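Side-chain contacts in geranylgeranyl pyrophosphate synthetase (Pyrococcus horikoshii, PDB 1WY0), which probably condenses isopentenyl diphosphate with allylic diphosphates to build the C20 isoprenoid precursor geranylgeranyl diphosphate: residues L149-G152 with Q153-L157; E169-E172 with M173-G176. All coordinates share one frame; numbering follows the deposited sequence.

Contact 1 (L149-G152 with Q153-L157). With HG (mercury (II) ion), chain B.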
loop_
_atom_site.group_PDB
_atom_site.type_symbol
_atom_site.label_atom_id
_atom_site.label_comp_id
_atom_site.label_asym_id
_atom_site.label_seq_id
_atom_site.Cartn_x
_atom_site.Cartn_y
_atom_site.Cartn_z
ATOM N N LEU A 149 -10.743 0.372 -5.484
ATOM C CA LEU A 149 -10.488 1.584 -4.731
ATOM C C LEU A 149 -9.356 2.384 -5.391
ATOM O O LEU A 149 -9.499 3.588 -5.592
ATOM C CB LEU A 149 -10.140 1.195 -3.292
ATOM C CG LEU A 149 -9.753 2.234 -2.248
ATOM C CD1 LEU A 149 -10.830 3.307 -2.117
ATOM C CD2 LEU A 149 -9.555 1.517 -0.915
ATOM N N CYS A 150 -8.247 1.726 -5.738
ATOM C CA CYS A 150 -7.133 2.410 -6.406
ATOM C C CYS A 150 -7.586 2.889 -7.794
ATOM O O CYS A 150 -7.217 3.968 -8.247
ATOM C CB CYS A 150 -5.926 1.473 -6.592
ATOM S SG CYS A 150 -5.072 0.887 -5.101
ATOM N N GLU A 151 -8.379 2.069 -8.471
ATOM C CA GLU A 151 -8.874 2.417 -9.801
ATOM C C GLU A 151 -9.818 3.605 -9.751
ATOM O O GLU A 151 -9.748 4.483 -10.598
ATOM C CB GLU A 151 -9.568 1.213 -10.439
ATOM C CG GLU A 151 -8.593 0.197 -11.016
ATOM C CD GLU A 151 -9.255 -1.117 -11.330
ATOM O OE1 GLU A 151 -10.497 -1.198 -11.186
ATOM O OE2 GLU A 151 -8.539 -2.073 -11.721
ATOM N N GLY A 152 -10.684 3.639 -8.745
ATOM C CA GLY A 152 -11.612 4.745 -8.606
ATOM C C GLY A 152 -10.888 6.031 -8.271
ATOM O O GLY A 152 -11.260 7.108 -8.741
ATOM N N GLN A 153 -9.854 5.937 -7.444
ATOM C CA GLN A 153 -9.098 7.117 -7.084
ATOM C C GLN A 153 -8.274 7.590 -8.295
ATOM O O GLN A 153 -8.089 8.786 -8.493
ATOM C CB GLN A 153 -8.196 6.818 -5.880
ATOM C CG GLN A 153 -7.285 7.967 -5.472
ATOM C CD GLN A 153 -8.034 9.243 -5.115
ATOM O OE1 GLN A 153 -9.261 9.304 -5.225
ATOM N NE2 GLN A 153 -7.301 10.269 -4.690
ATOM N N ALA A 154 -7.793 6.653 -9.108
ATOM C CA ALA A 154 -7.018 7.000 -10.301
ATOM C C ALA A 154 -7.898 7.803 -11.266
ATOM O O ALA A 154 -7.499 8.849 -11.772
ATOM C CB ALA A 154 -6.519 5.746 -10.991
ATOM N N ARG A 155 -9.097 7.303 -11.529
ATOM C CA ARG A 155 -10.008 8.011 -12.420
ATOM C C ARG A 155 -10.318 9.379 -11.840
ATOM O O ARG A 155 -10.514 10.342 -12.574
ATOM C CB ARG A 155 -11.313 7.237 -12.588
ATOM C CG ARG A 155 -11.152 5.853 -13.152
ATOM C CD ARG A 155 -12.493 5.348 -13.626
ATOM N NE ARG A 155 -12.762 4.006 -13.146
ATOM C CZ ARG A 155 -12.544 2.893 -13.838
ATOM N NH1 ARG A 155 -12.049 2.946 -15.065
ATOM N NH2 ARG A 155 -12.831 1.723 -13.290
ATOM N N ASP A 156 -10.355 9.466 -10.516
ATOM C CA ASP A 156 -10.645 10.738 -9.872
ATOM C C ASP A 156 -9.501 11.715 -10.115
ATOM O O ASP A 156 -9.727 12.919 -10.261
ATOM C CB ASP A 156 -10.893 10.551 -8.370
ATOM C CG ASP A 156 -11.661 11.716 -7.761
ATOM O OD1 ASP A 156 -12.516 12.308 -8.468
ATOM O OD2 ASP A 156 -11.436 12.041 -6.578
ATOM N N LEU A 157 -8.273 11.201 -10.178
ATOM C CA LEU A 157 -7.126 12.066 -10.441
ATOM C C LEU A 157 -7.172 12.571 -11.885
ATOM O O LEU A 157 -6.914 13.737 -12.140
ATOM C CB LEU A 157 -5.806 11.324 -10.220
ATOM C CG LEU A 157 -5.371 11.051 -8.786
ATOM C CD1 LEU A 157 -4.043 10.306 -8.793
ATOM C CD2 LEU A 157 -5.248 12.362 -8.040
HETATM HG HG HG B . -5.528 3.018 -3.490
#
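Arg155 folds back over the preceding turn of helix 132-159 toward Glu151, four residues earlier. Its CB lies 3.7 Å from Glu151 O, and CG closes on the same carbonyl oxygen to 3.2 Å. That approach follows from the first torsion (chi1 -59°), which sets CG anti to Arg155's own carbonyl carbon and beside its backbone N. CD draws off to 4.2 Å from Glu151 O and NE is 4.0 Å from Glu151 O, while a bend at chi3 turns the guanidinium so that Glu151 O sits obliquely to it. At the tip, NH2 stands 4.3 Å from Glu151 OE1. The carboxylate oxygen is well out of the guanidinium plane and no N-H is aimed at it, so the two charges are near each other without forming a salt bridge.

The backbone of this turn follows the i to i+4 pattern of an alpha helix. Arg155 N donates to Glu151 O with an N-H...O angle of 168°, the straightest of the four bonds across the segments; Gln153 N, Ala154 N and Asp156 N reach Leu149 O, Cys150 O and Gly152 O in the same way. Ala154 CB also rests on the carbonyl of Cys150, 3.3 Å from its oxygen. The side chain of Cys150 leaves this turn and binds the mercury ion through SG at 2.7 Å; Tyr81 of helix 69-90 is the other residue of the metal site.

Other polar ends have partners elsewhere: Glu151 OE2 the hydroxyl of Tyr35 of the second subunit, Gln153 OE1 and Asp156 OD2 Lys177, and Arg155 NH1, in weak, long ion pairs, Glu172 and Asp30 of the second subunit. With its oxygen out of plane, Glu151 probably attracts Arg155 only through space, while directed bonds tie this helix to its neighbours.

Contact 2 (E169-E172 with M173-G176)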
loop_
_atom_site.group_PDB
_atom_site.type_symbol
_atom_site.label_atom_id
_atom_site.label_comp_id
_atom_site.label_asym_id
_atom_site.label_seq_id
_atom_site.Cartn_x
_atom_site.Cartn_y
_atom_site.Cartn_z
ATOM N N GLU A 169 -19.155 9.102 -16.127
ATOM C CA GLU A 169 -17.776 9.117 -15.671
ATOM C C GLU A 169 -17.769 9.196 -14.154
ATOM O O GLU A 169 -17.119 8.388 -13.486
ATOM C CB GLU A 169 -17.032 10.310 -16.269
ATOM C CG GLU A 169 -16.333 9.984 -17.581
ATOM C CD GLU A 169 -15.824 11.216 -18.312
ATOM O OE1 GLU A 169 -16.459 12.289 -18.221
ATOM O OE2 GLU A 169 -14.781 11.103 -18.990
ATOM N N TYR A 170 -18.517 10.155 -13.613
ATOM C CA TYR A 170 -18.467 10.286 -12.162
ATOM C C TYR A 170 -18.997 9.031 -11.467
ATOM O O TYR A 170 -18.390 8.495 -10.549
ATOM C CB TYR A 170 -19.312 11.496 -11.763
ATOM C CG TYR A 170 -19.609 11.442 -10.306
ATOM C CD1 TYR A 170 -18.693 11.957 -9.392
ATOM C CD2 TYR A 170 -20.796 10.871 -9.846
ATOM C CE1 TYR A 170 -18.964 11.911 -8.033
ATOM C CE2 TYR A 170 -21.063 10.816 -8.486
ATOM C CZ TYR A 170 -20.151 11.328 -7.581
ATOM O OH TYR A 170 -20.411 11.283 -6.226
ATOM N N MET A 171 -20.106 8.434 -11.891
ATOM C CA MET A 171 -20.599 7.213 -11.262
ATOM C C MET A 171 -19.645 6.025 -11.358
ATOM O O MET A 171 -19.629 5.172 -10.479
ATOM C CB MET A 171 -21.957 6.816 -11.854
ATOM C CG MET A 171 -23.126 7.683 -11.419
ATOM S SD MET A 171 -23.177 8.045 -9.655
ATOM C CE MET A 171 -23.699 6.441 -9.003
ATOM N N GLU A 172 -18.857 5.948 -12.418
ATOM C CA GLU A 172 -17.939 4.825 -12.539
ATOM C C GLU A 172 -16.794 5.012 -11.535
ATOM O O GLU A 172 -16.257 4.050 -10.994
ATOM C CB GLU A 172 -17.398 4.739 -13.968
ATOM C CG GLU A 172 -16.390 3.631 -14.172
ATOM C CD GLU A 172 -15.791 3.628 -15.563
ATOM O OE1 GLU A 172 -15.576 4.727 -16.107
ATOM O OE2 GLU A 172 -15.517 2.529 -16.104
ATOM N N MET A 173 -16.463 6.272 -11.275
ATOM C CA MET A 173 -15.401 6.636 -10.354
ATOM C C MET A 173 -15.836 6.430 -8.904
ATOM O O MET A 173 -15.167 5.727 -8.133
ATOM C CB MET A 173 -15.016 8.098 -10.601
ATOM C CG MET A 173 -13.971 8.690 -9.645
ATOM S SD MET A 173 -14.596 9.123 -7.997
ATOM C CE MET A 173 -15.392 10.714 -8.294
ATOM N N ILE A 174 -16.969 7.023 -8.537
ATOM C CA ILE A 174 -17.398 6.909 -7.148
ATOM C C ILE A 174 -17.693 5.456 -6.767
ATOM O O ILE A 174 -17.542 5.034 -5.627
ATOM C CB ILE A 174 -18.656 7.757 -6.964
ATOM C CG1 ILE A 174 -18.905 8.017 -5.476
ATOM C CG2 ILE A 174 -19.878 7.004 -7.520
ATOM C CD1 ILE A 174 -17.829 8.908 -4.854
ATOM N N SER A 175 -18.170 4.692 -7.767
ATOM C CA SER A 175 -18.498 3.295 -7.508
ATOM C C SER A 175 -17.310 2.537 -6.915
ATOM O O SER A 175 -17.447 1.647 -6.087
ATOM C CB SER A 175 -18.920 2.652 -8.831
ATOM O OG SER A 175 -19.145 1.256 -8.628
ATOM N N GLY A 176 -16.106 2.891 -7.397
ATOM C CA GLY A 176 -14.943 2.156 -6.926
ATOM C C GLY A 176 -14.282 2.854 -5.735
ATOM O O GLY A 176 -13.703 2.232 -4.855
#
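Tyr170 and Ile174 lie alongside each other on one turn of helix 167-193, part of the all-helical polyprenyl synthetase fold, where an i to i+4 spacing brings side chains onto a common face.

The apolar contacts centre on the tyrosine. Ile174 CB lies over one face of the ring, 3.9 Å from Tyr170 CZ, and the two side chains point in the same direction. With Tyr170 CG anti to the backbone N (chi1 164°), the ring is carried along the helix so that its far end follows the isoleucine branch, and Ile174 CG1 comes within 3.7 Å of Tyr170 OH. Met173 approaches differently: bends at chi2 and chi3 bring its methyl CE to 3.7 Å from Tyr170 CD1, obliquely to the ring. On the isoleucine's other branch, CG2 meets Met171 SD at 4.1 Å, again with the two chains side by side. Outside the turn, Ile216 and Asp219 of helix 197-224 touch Tyr170, while Phe159 of helix 132-159 touches Met173; Tyr170 thus faces helix 197-224 and Met173 faces helix 132-159.

Charged groups extend to other parts of the chain: Glu172 OE2 has a weak, long ion pair with Arg155, and Glu169 OE1 a similarly long one with Lys162.

Across this turn the hydrogen bonds all run from backbone N-H to backbone carbonyl; Ser175 OG bonds weakly to Arg208 outside it. Ile174 N donates to Tyr170 O with an N-H...O angle of 174°, and Met173 N bonds to Glu169 O while adding a weak bond to Tyr170 O. Two N-H groups therefore converge on the tyrosine carbonyl. Ser175 N bonds to Met171 O from above the carbonyl plane, 42° out of it, and Ser175 CB lies 3.1 Å from that same oxygen.

Contacts 1 and 2 follow one another along the chain, on the consecutive helices 132-159 and 167-193, with their centres about 9 Å apart and on the same side of the chain's centre. The helices meet directly here: Met173 CG packs 3.3 Å from Gly152 O, and Leu149 CB lies 4.0 Å from Gly176 O, so both glycines take part in the interface through their carbonyls. Contact 1 also reaches helix 69-90 and the second subunit, whereas contact 2 turns toward helix 197-224 and touches no other protein chain. Through these touching helices, a turn at the subunit interface is packed against a turn that faces helix 197-224.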